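Local coordinates for aerolysin-like protein (Bombina maxima, PDB 6LH8) that probably takes part in, or regulates, aerolysin-type membrane pore formation linked to the modulation of toad endolysosomes, at residues A[46-51]-A[91-96]; A[17-22]-A[114-119]; A[3-8]-A[64-69]. One frame throughout, in Å; residues are numbered along the deposited sequence.

Contact 1 of 3, residues A[46-51]-A[91-96]; sequences RTITHN and YTELSE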
# COMPACT_ATOMS: atom_id res chain seq x y z
N ARG A 46 -2.84 4.19 6.38
CA ARG A 46 -2.22 3.13 5.60
C ARG A 46 -2.84 3.17 4.21
O ARG A 46 -4.06 3.23 4.07
CB ARG A 46 -2.44 1.76 6.26
CG ARG A 46 -2.04 0.59 5.38
CD ARG A 46 -2.28 -0.73 6.08
NE ARG A 46 -1.86 -1.86 5.28
CZ ARG A 46 -2.25 -3.11 5.50
NH1 ARG A 46 -3.07 -3.37 6.50
NH2 ARG A 46 -1.82 -4.09 4.71
N THR A 47 -1.99 3.18 3.17
CA THR A 47 -2.51 3.31 1.82
C THR A 47 -1.94 2.24 0.91
O THR A 47 -0.85 1.71 1.13
CB THR A 47 -2.18 4.67 1.21
OG1 THR A 47 -0.76 4.81 1.11
CG2 THR A 47 -2.74 5.81 2.07
N ILE A 48 -2.72 1.94 -0.13
CA ILE A 48 -2.27 1.20 -1.29
C ILE A 48 -2.65 2.04 -2.50
O ILE A 48 -3.80 2.47 -2.62
CB ILE A 48 -2.90 -0.20 -1.38
CG1 ILE A 48 -2.55 -1.04 -0.15
CG2 ILE A 48 -2.49 -0.87 -2.68
CD1 ILE A 48 -3.13 -2.46 -0.18
N THR A 49 -1.71 2.30 -3.39
CA THR A 49 -2.00 3.10 -4.57
C THR A 49 -1.90 2.22 -5.81
O THR A 49 -0.90 1.52 -6.00
CB THR A 49 -1.06 4.29 -4.67
OG1 THR A 49 -1.30 5.17 -3.56
CG2 THR A 49 -1.32 5.07 -5.96
N HIS A 50 -2.94 2.25 -6.63
CA HIS A 50 -3.02 1.46 -7.86
C HIS A 50 -2.94 2.37 -9.07
O HIS A 50 -3.70 3.33 -9.18
CB HIS A 50 -4.33 0.67 -7.90
CG HIS A 50 -4.56 -0.17 -6.68
ND1 HIS A 50 -4.01 -1.42 -6.52
CD2 HIS A 50 -5.29 0.07 -5.56
CE1 HIS A 50 -4.39 -1.92 -5.36
NE2 HIS A 50 -5.17 -1.04 -4.76
N ASN A 51 -2.05 2.04 -10.01
CA ASN A 51 -1.85 2.87 -11.19
C ASN A 51 -1.88 2.02 -12.45
O ASN A 51 -1.50 0.85 -12.43
CB ASN A 51 -0.51 3.59 -11.11
CG ASN A 51 -0.27 4.22 -9.76
OD1 ASN A 51 -0.58 5.39 -9.57
ND2 ASN A 51 0.24 3.42 -8.79
N TYR A 91 -5.61 5.22 -8.43
CA TYR A 91 -6.61 5.09 -7.38
C TYR A 91 -5.92 4.72 -6.08
O TYR A 91 -5.04 3.85 -6.07
CB TYR A 91 -7.66 4.04 -7.79
CG TYR A 91 -8.70 3.77 -6.74
CD1 TYR A 91 -9.83 4.57 -6.64
CD2 TYR A 91 -8.55 2.73 -5.84
CE1 TYR A 91 -10.78 4.34 -5.69
CE2 TYR A 91 -9.50 2.49 -4.88
CZ TYR A 91 -10.62 3.29 -4.81
OH TYR A 91 -11.58 3.05 -3.84
N THR A 92 -6.30 5.37 -4.98
CA THR A 92 -5.67 5.16 -3.68
C THR A 92 -6.69 4.60 -2.70
O THR A 92 -7.75 5.19 -2.49
CB THR A 92 -5.07 6.46 -3.13
OG1 THR A 92 -4.10 6.96 -4.05
CG2 THR A 92 -4.42 6.24 -1.78
N GLU A 93 -6.37 3.46 -2.10
CA GLU A 93 -7.12 2.95 -0.97
C GLU A 93 -6.53 3.52 0.32
O GLU A 93 -5.34 3.85 0.39
CB GLU A 93 -7.08 1.42 -0.92
CG GLU A 93 -7.61 0.72 -2.15
CD GLU A 93 -7.65 -0.79 -2.00
OE1 GLU A 93 -6.89 -1.47 -2.72
OE2 GLU A 93 -8.43 -1.29 -1.15
N LEU A 94 -7.37 3.64 1.34
CA LEU A 94 -6.94 4.20 2.61
C LEU A 94 -7.64 3.44 3.74
O LEU A 94 -8.84 3.18 3.67
CB LEU A 94 -7.25 5.70 2.69
CG LEU A 94 -7.00 6.44 4.00
CD1 LEU A 94 -5.53 6.38 4.38
CD2 LEU A 94 -7.45 7.89 3.87
N SER A 95 -6.87 3.06 4.76
CA SER A 95 -7.46 2.50 5.96
C SER A 95 -6.79 3.10 7.18
O SER A 95 -5.73 3.73 7.09
CB SER A 95 -7.37 0.96 5.98
OG SER A 95 -6.04 0.51 6.12
N GLU A 96 -7.43 2.94 8.33
CA GLU A 96 -6.83 3.36 9.59
C GLU A 96 -6.11 2.17 10.20
O GLU A 96 -6.69 1.09 10.35
CB GLU A 96 -7.89 3.88 10.56
CG GLU A 96 -7.27 4.46 11.83
CD GLU A 96 -8.29 4.69 12.94
OE1 GLU A 96 -8.69 3.71 13.61
OE2 GLU A 96 -8.67 5.85 13.15
O HOH W 1 -1.48 8.03 -3.33
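His50 and Glu93 set the character of this antiparallel strand pair: the imidazole NE2 gives its hydrogen to Glu93 OE1 over 2.7 Å. Ring and carboxylate are nearly coplanar, 26° apart, and the acceptor sits close to the ring plane, so the imidazole is met at its edge. On the carboxylate the lone pair in use is the anti one, pointing away from OE2. Both CG atoms stand anti to their own carbonyl carbon (chi1 -54° in His50, -58° in Glu93), which lets the two groups meet although the residues are not directly paired. Arg73 forms a salt bridge to the same OE1 and the N of Leu74 binds OE2; the buried acid therefore has partners on both oxygens and probably stays an anion. Tyr139 OH at ND1 fixes the imidazole from its other nitrogen. Tyr91 brings its ring edge to His50, CD2 to CD2 at 4.2 Å. Further along, Ser95 OG lies 3.8 Å from Arg46 CB, while the extended arginine carries its NE away to Gln144 O. The opposite face holds Thr49 and Thr92, whose OG1 atoms share a bridging water, 2.9 Å from each, and Thr47, whose CG2 packs 3.7 Å from Leu94 CD1. Six main-chain hydrogen bonds zip the strands together, from Arg46-Ser95 to His50-Tyr91. Strand 90-100 is one of the two outermost strands of the five-stranded sheet; strand 41-53 lies between it and 133-154, and strand 81-84 with the loop of Pro70 and Leu74 packs over the His50 face.

Contact 2 of 3, residues A[17-22]-A[114-119]; sequences NEVVKV and ILTRNE
Leu115 O accepts the N-H of Val22 at 2.7 Å, a short bond but a bent one, with 143° at the hydrogen. Working back along strand 17-22 the pairing straightens: Val20 and Arg117 exchange two main-chain bonds, as do Glu18 and Glu119, in regular antiparallel fashion. Val20 O receives, besides Arg117 N, the CA-H of Thr116, with the carbon 3.1 Å away. Side chains divide between the two faces. On one, Glu119 lays its carboxyl end against Val20, whose CG2 comes within 3.5 Å of CD. The same carboxylate reaches along its own strand to Arg117, whose NE lies 3.2 Å from OE2 in a salt bridge; the anti lone pair of OE2 is used, and OE2 lies 27° out of the Arg117 guanidinium plane. Arg117 gets there with CG set between backbone N and carbonyl carbon (chi1 66°) and the chain extended to NE. Its CG lies 3.9 Å from Val22 CG2, while NH1 goes on to Asp45 O on strand 41-53. Glu119 OE1 takes a hydrogen from a water at 2.7 Å, and that water gives its second to Glu18 OE1. On the other face Val19 runs alongside Asn118, its CG2 3.2 Å from OD1, and the long chain of Lys21 crosses the CD1 end of Ile114 on its way to Glu24. The carboxylates of Glu18 and Glu119 would be expected to repel each other; the shared water and the nearby arginine probably offset this. A strand pair at the surface is thus knit by backbone bonds, and Arg117, held by Glu119, passes one hydrogen bond to the main chain of strand 41-53.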
# COMPACT_ATOMS: atom_id res chain seq x y z
N ASN A 17 11.36 -2.51 -2.30
CA ASN A 17 10.91 -3.33 -1.18
C ASN A 17 11.73 -2.89 0.03
O ASN A 17 12.94 -3.08 0.03
CB ASN A 17 11.11 -4.82 -1.48
CG ASN A 17 10.58 -5.73 -0.36
OD1 ASN A 17 10.58 -5.36 0.81
ND2 ASN A 17 10.13 -6.93 -0.74
N GLU A 18 11.09 -2.29 1.02
CA GLU A 18 11.80 -1.73 2.16
C GLU A 18 11.00 -1.92 3.44
O GLU A 18 9.77 -1.95 3.43
CB GLU A 18 12.07 -0.22 2.00
CG GLU A 18 12.87 0.17 0.77
CD GLU A 18 12.60 1.60 0.36
OE1 GLU A 18 11.63 2.20 0.88
OE2 GLU A 18 13.37 2.14 -0.48
N VAL A 19 11.72 -2.04 4.55
CA VAL A 19 11.13 -1.95 5.87
C VAL A 19 11.41 -0.54 6.37
O VAL A 19 12.57 -0.15 6.59
CB VAL A 19 11.68 -3.00 6.84
CG1 VAL A 19 11.02 -2.82 8.22
CG2 VAL A 19 11.42 -4.39 6.29
N VAL A 20 10.35 0.25 6.52
CA VAL A 20 10.46 1.68 6.80
C VAL A 20 10.26 1.91 8.29
O VAL A 20 9.26 1.46 8.86
CB VAL A 20 9.41 2.46 5.98
CG1 VAL A 20 9.47 3.95 6.30
CG2 VAL A 20 9.60 2.20 4.48
N LYS A 21 11.18 2.65 8.91
CA LYS A 21 10.97 3.13 10.27
C LYS A 21 10.04 4.34 10.21
O LYS A 21 10.43 5.41 9.73
CB LYS A 21 12.30 3.48 10.95
CG LYS A 21 12.12 4.00 12.40
CD LYS A 21 13.48 4.25 13.02
CE LYS A 21 13.36 4.76 14.45
NZ LYS A 21 14.71 5.03 15.03
N VAL A 22 8.81 4.16 10.68
CA VAL A 22 7.84 5.25 10.65
C VAL A 22 8.12 6.27 11.75
O VAL A 22 8.01 7.48 11.53
CB VAL A 22 6.42 4.66 10.75
CG1 VAL A 22 5.38 5.76 10.93
CG2 VAL A 22 6.11 3.81 9.51
N ILE A 114 9.76 1.24 18.58
CA ILE A 114 10.17 1.43 17.19
C ILE A 114 9.02 0.97 16.32
O ILE A 114 8.58 -0.19 16.41
CB ILE A 114 11.45 0.64 16.85
CG1 ILE A 114 12.57 0.98 17.83
CG2 ILE A 114 11.85 0.90 15.38
CD1 ILE A 114 13.13 2.36 17.66
N LEU A 115 8.50 1.87 15.49
CA LEU A 115 7.35 1.60 14.64
C LEU A 115 7.82 1.42 13.20
O LEU A 115 8.43 2.33 12.63
CB LEU A 115 6.34 2.75 14.74
CG LEU A 115 5.86 2.87 16.19
CD1 LEU A 115 5.73 4.31 16.63
CD2 LEU A 115 4.54 2.15 16.34
N THR A 116 7.55 0.24 12.62
CA THR A 116 7.98 -0.04 11.25
C THR A 116 6.84 -0.60 10.42
O THR A 116 5.87 -1.15 10.95
CB THR A 116 9.13 -1.06 11.20
OG1 THR A 116 8.72 -2.27 11.84
CG2 THR A 116 10.38 -0.51 11.85
N ARG A 117 6.97 -0.47 9.09
CA ARG A 117 6.07 -1.17 8.19
C ARG A 117 6.79 -1.48 6.88
O ARG A 117 7.75 -0.81 6.51
CB ARG A 117 4.79 -0.38 7.92
CG ARG A 117 4.96 0.90 7.17
CD ARG A 117 3.59 1.57 6.93
NE ARG A 117 3.75 2.99 6.58
CZ ARG A 117 2.79 3.90 6.70
NH1 ARG A 117 1.59 3.56 7.17
NH2 ARG A 117 3.02 5.15 6.34
N ASN A 118 6.30 -2.51 6.20
CA ASN A 118 6.79 -2.84 4.86
C ASN A 118 6.17 -1.90 3.85
O ASN A 118 4.99 -1.56 3.95
CB ASN A 118 6.45 -4.29 4.49
CG ASN A 118 7.16 -5.32 5.36
OD1 ASN A 118 8.29 -5.11 5.80
ND2 ASN A 118 6.50 -6.45 5.59
N GLU A 119 6.97 -1.46 2.89
CA GLU A 119 6.48 -0.65 1.78
C GLU A 119 7.03 -1.29 0.51
O GLU A 119 8.23 -1.57 0.43
CB GLU A 119 6.88 0.82 1.94
CG GLU A 119 6.32 1.45 3.22
CD GLU A 119 6.39 2.96 3.23
OE1 GLU A 119 7.01 3.54 2.32
OE2 GLU A 119 5.83 3.58 4.17
O HOH W 2 9.20 3.48 0.71

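Contact 3 of 3, residues A[3-8]-A[64-69]; sequences ASVTVL and TEIQLE
From Ala3, which meets Thr64 and Glu65, the N-terminal part of strand 4-28 runs over strand 65-68, the axes of 4-7 and 65-68 being 40° apart in direction and 6.9 Å from each other at their closest. This is sheet-on-sheet packing in an all-beta, aerolysin-like fold: the small antiparallel sheet of 65-68 and 81-84 lies against the end of the five-stranded one. Val5 is the central side chain. It stands on the backbone of Gln67, CB 3.4 Å from Gln67 O, and straddles that carbonyl with its two methyls. With CG1 anti to the backbone N (chi1 180°), CG2 meets Ile66 CG2 at 3.8 Å, the side chains crossing at about a right angle; CG1 turns to Leu68 CB. Val7 continues the apolar line, its CG2 4.0 Å from Leu68 CD2, again nearly perpendicular. At the other end Ala3 CB touches Thr64 CG2. Val126 and Ile128 of strand 110-130 also pack on Val5, and Phe83 on Leu68. Only one direct hydrogen bond joins the segments, Ala3 N to Glu65 O at 3.0 Å and almost straight (175°). Beside it a water donates to Ala3 O and Glu65 O and accepts the N-H of Gln67 at 2.8 Å.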
# COMPACT_ATOMS: atom_id res chain seq x y z
N ALA A 3 -12.82 -2.19 -22.04
CA ALA A 3 -11.84 -3.14 -22.53
C ALA A 3 -12.00 -4.51 -21.86
O ALA A 3 -12.50 -4.62 -20.73
CB ALA A 3 -10.43 -2.62 -22.28
N SER A 4 -11.58 -5.55 -22.57
CA SER A 4 -11.29 -6.83 -21.93
C SER A 4 -9.93 -6.73 -21.27
O SER A 4 -8.99 -6.20 -21.86
CB SER A 4 -11.29 -7.97 -22.94
OG SER A 4 -12.55 -8.16 -23.53
N VAL A 5 -9.81 -7.23 -20.04
CA VAL A 5 -8.60 -7.00 -19.24
C VAL A 5 -8.12 -8.33 -18.65
O VAL A 5 -8.92 -9.08 -18.09
CB VAL A 5 -8.86 -5.99 -18.11
CG1 VAL A 5 -7.59 -5.79 -17.29
CG2 VAL A 5 -9.35 -4.67 -18.66
N THR A 6 -6.82 -8.60 -18.78
CA THR A 6 -6.20 -9.74 -18.10
C THR A 6 -4.84 -9.31 -17.57
O THR A 6 -3.98 -8.93 -18.36
CB THR A 6 -6.03 -10.93 -19.05
OG1 THR A 6 -7.31 -11.39 -19.49
CG2 THR A 6 -5.28 -12.07 -18.35
N VAL A 7 -4.65 -9.37 -16.26
CA VAL A 7 -3.35 -9.01 -15.67
C VAL A 7 -2.47 -10.25 -15.67
O VAL A 7 -2.92 -11.33 -15.28
CB VAL A 7 -3.51 -8.45 -14.25
CG1 VAL A 7 -2.14 -8.06 -13.69
CG2 VAL A 7 -4.43 -7.25 -14.25
N LEU A 8 -1.22 -10.10 -16.13
CA LEU A 8 -0.26 -11.21 -16.17
C LEU A 8 0.53 -11.23 -14.86
O LEU A 8 1.70 -10.83 -14.79
CB LEU A 8 0.65 -11.10 -17.38
CG LEU A 8 -0.02 -10.82 -18.74
CD1 LEU A 8 0.99 -10.88 -19.88
CD2 LEU A 8 -1.18 -11.78 -19.00
N THR A 64 -11.39 5.00 -22.82
CA THR A 64 -11.56 3.56 -22.62
C THR A 64 -11.52 3.23 -21.13
O THR A 64 -10.63 3.68 -20.41
CB THR A 64 -10.47 2.78 -23.36
OG1 THR A 64 -10.56 3.04 -24.76
CG2 THR A 64 -10.62 1.28 -23.12
N GLU A 65 -12.48 2.43 -20.68
CA GLU A 65 -12.52 2.03 -19.28
C GLU A 65 -11.79 0.71 -19.11
O GLU A 65 -11.93 -0.21 -19.93
CB GLU A 65 -13.96 1.91 -18.78
CG GLU A 65 -14.64 3.27 -18.59
CD GLU A 65 -15.90 3.21 -17.74
OE1 GLU A 65 -16.36 2.09 -17.44
OE2 GLU A 65 -16.43 4.29 -17.38
N ILE A 66 -10.99 0.61 -18.05
CA ILE A 66 -10.12 -0.53 -17.79
C ILE A 66 -10.36 -0.96 -16.36
O ILE A 66 -9.91 -0.30 -15.41
CB ILE A 66 -8.64 -0.19 -18.02
CG1 ILE A 66 -8.41 0.29 -19.45
CG2 ILE A 66 -7.75 -1.38 -17.67
CD1 ILE A 66 -7.16 1.15 -19.62
N GLN A 67 -11.10 -2.06 -16.19
CA GLN A 67 -11.41 -2.61 -14.88
C GLN A 67 -10.44 -3.74 -14.54
O GLN A 67 -10.30 -4.68 -15.32
CB GLN A 67 -12.84 -3.16 -14.83
CG GLN A 67 -13.90 -2.10 -14.74
CD GLN A 67 -15.25 -2.67 -14.34
OE1 GLN A 67 -16.23 -1.94 -14.21
NE2 GLN A 67 -15.30 -3.98 -14.13
N LEU A 68 -9.82 -3.67 -13.37
CA LEU A 68 -9.00 -4.79 -12.93
C LEU A 68 -9.15 -4.99 -11.43
O LEU A 68 -9.60 -4.10 -10.70
CB LEU A 68 -7.52 -4.64 -13.31
CG LEU A 68 -6.62 -3.51 -12.84
CD1 LEU A 68 -6.11 -3.74 -11.42
CD2 LEU A 68 -5.44 -3.41 -13.80
N GLU A 69 -8.78 -6.19 -11.00
CA GLU A 69 -8.86 -6.60 -9.60
C GLU A 69 -7.45 -6.81 -9.06
O GLU A 69 -6.81 -7.82 -9.37
CB GLU A 69 -9.68 -7.88 -9.48
CG GLU A 69 -11.09 -7.71 -10.01
CD GLU A 69 -11.91 -8.96 -9.85
OE1 GLU A 69 -12.06 -9.42 -8.70
OE2 GLU A 69 -12.39 -9.49 -10.88
O HOH W 3 -12.59 -2.97 -18.42

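How the contacts relate
Contacts 1 and 2 close the two outer edges of the five-stranded sheet: 90-100 on 41-53 at one side, 4-28 on 110-130 at the other. They touch where Arg117 NH1 comes 4.2 Å from Arg46 CA. Contact 1 lies nearest the middle of the chain and buries a polar network on one face; contact 2 is a surface pair whose charges are served partly by water. Contact 3 shares strand 4-28 with contact 2, yet their nearest atoms are about 17 Å apart, on opposite sides of the chain's centre. In contact 3, partly buried and far from that centre, the bonding changes: one direct backbone bond and mostly aliphatic packing between two sheets replace regular strand pairing.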